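Long-range contact in variant surface glycoprotein MITat 1.13 (Trypanosoma brucei, PDB 6Z8H), which probably forms, with many identical copies, the dense surface coat whose antigenic switching lets the trypanosome evade the immune response of its host: residues H194-A199 / I249-A254. Numbering follows the deposited sequence.
Sequences HGHLDA and IHSNDA
Two bonds hold Ser251 OG: it accepts one from His196 ND1 at 2.7 Å and is also hydrogen-bonded to Lys233 O, in the loop after strand 221-229. The hydroxyl meets the imidazole at its edge, in the ring plane, although the bond is bent, 140° at the hydrogen. The two residues form a non-hydrogen-bonded pair with side chains on the same face of the sheet. His196 CG (chi1 -54°) and Ser251 OG each stand anti to their own carbonyl carbon, beside the backbone N, which turns ring and hydroxyl toward each other. With NE2 bonded to Ser229 OG, the ring is held at both nitrogens and its rotation is fixed. His194 O lies 4.0 Å above one face of that ring, toward its rim.

The backbones pair antiparallel. Gly195 N donates to Asn252 O at 2.7 Å and Asn252 N to Gly195 O at 2.8 Å. Beyond this pair, Leu197 N donates to His250 O and Ile249 N to Leu197 O. At one end the His194 ring runs alongside the Asp253 carboxylate, NE2 3.6 Å from OD1, with their planes 58° apart and no hydrogen bond between them. At the other, Ile249 extends CD1 to within 3.6 Å of Ala199 CB, a small apolar patch that Trp239 of helix 236-239 joins.

Strand 247-253 is outermost in the chain's antiparallel sheet, and strand 194-202 separates it from strand 221-229. The face bearing Leu197, His250 and Asn252 meets the second subunit: Asn252 ND2 bonds to Thr155 O and His250 ND1 to Lys149 NZ, both partners on that subunit, so this sheet edge contributes to the dimer interface.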
# COMPACT_ATOMS: atom_id res chain seq x y z
N HIS A 194 14.68 23.41 14.62
CA HIS A 194 15.16 24.78 14.57
C HIS A 194 16.23 24.90 13.51
O HIS A 194 17.04 23.99 13.32
CB HIS A 194 15.72 25.23 15.93
CG HIS A 194 14.68 25.32 17.00
ND1 HIS A 194 14.29 24.23 17.73
CD2 HIS A 194 13.94 26.37 17.44
CE1 HIS A 194 13.35 24.60 18.59
NE2 HIS A 194 13.13 25.89 18.44
N GLY A 195 16.27 26.07 12.89
CA GLY A 195 17.37 26.46 12.04
C GLY A 195 18.20 27.47 12.81
O GLY A 195 17.66 28.22 13.61
N HIS A 196 19.51 27.48 12.57
CA HIS A 196 20.46 28.28 13.33
C HIS A 196 21.25 29.15 12.38
O HIS A 196 21.85 28.66 11.42
CB HIS A 196 21.41 27.38 14.11
CG HIS A 196 20.70 26.40 14.98
ND1 HIS A 196 19.80 26.78 15.94
CD2 HIS A 196 20.77 25.05 15.05
CE1 HIS A 196 19.32 25.71 16.55
NE2 HIS A 196 19.88 24.64 16.01
N LEU A 197 21.31 30.43 12.71
CA LEU A 197 22.17 31.35 12.00
C LEU A 197 23.52 31.29 12.71
O LEU A 197 23.61 31.71 13.88
CB LEU A 197 21.57 32.74 12.07
CG LEU A 197 22.49 33.88 11.65
CD1 LEU A 197 23.07 33.68 10.25
CD2 LEU A 197 21.74 35.21 11.74
N ASP A 198 24.49 30.63 12.09
CA ASP A 198 25.86 30.55 12.60
C ASP A 198 26.66 31.73 12.07
O ASP A 198 26.57 32.08 10.89
CB ASP A 198 26.54 29.24 12.18
CG ASP A 198 25.93 28.02 12.83
OD1 ASP A 198 25.51 28.10 14.02
OD2 ASP A 198 25.89 26.97 12.15
N ALA A 199 27.44 32.36 12.95
CA ALA A 199 28.19 33.55 12.57
C ALA A 199 29.61 33.47 13.10
O ALA A 199 29.85 32.95 14.19
CB ALA A 199 27.49 34.81 13.08
N ILE A 249 24.01 32.24 16.68
CA ILE A 249 23.62 33.48 17.34
C ILE A 249 22.13 33.79 17.25
O ILE A 249 21.67 34.76 17.88
CB ILE A 249 24.43 34.68 16.81
CG1 ILE A 249 24.11 34.98 15.35
CG2 ILE A 249 25.93 34.42 16.98
CD1 ILE A 249 24.78 36.28 14.85
N HIS A 250 21.36 33.02 16.49
CA HIS A 250 19.91 33.14 16.49
C HIS A 250 19.33 31.84 15.97
O HIS A 250 19.96 31.15 15.16
CB HIS A 250 19.42 34.31 15.62
CG HIS A 250 17.97 34.64 15.83
ND1 HIS A 250 17.54 35.51 16.81
CD2 HIS A 250 16.85 34.21 15.19
CE1 HIS A 250 16.22 35.58 16.79
NE2 HIS A 250 15.78 34.82 15.80
N SER A 251 18.12 31.52 16.43
CA SER A 251 17.44 30.31 15.99
C SER A 251 16.03 30.65 15.51
O SER A 251 15.39 31.56 16.03
CB SER A 251 17.34 29.28 17.12
OG SER A 251 18.60 28.69 17.39
N ASN A 252 15.58 29.93 14.49
CA ASN A 252 14.23 30.06 13.96
C ASN A 252 13.59 28.69 13.87
O ASN A 252 14.27 27.66 13.84
CB ASN A 252 14.23 30.72 12.58
CG ASN A 252 14.61 32.18 12.64
OD1 ASN A 252 13.89 33.00 13.20
ND2 ASN A 252 15.77 32.50 12.09
N ASP A 253 12.27 28.69 13.80
CA ASP A 253 11.54 27.43 13.82
C ASP A 253 11.63 26.74 12.46
O ASP A 253 11.45 27.37 11.42
CB ASP A 253 10.07 27.67 14.18
CG ASP A 253 9.89 28.05 15.62
OD1 ASP A 253 10.64 27.53 16.47
OD2 ASP A 253 8.99 28.87 15.91
N ALA A 254 11.91 25.44 12.49
CA ALA A 254 12.09 24.62 11.30
C ALA A 254 11.56 23.22 11.58
O ALA A 254 12.27 22.21 11.48
CB ALA A 254 13.56 24.60 10.87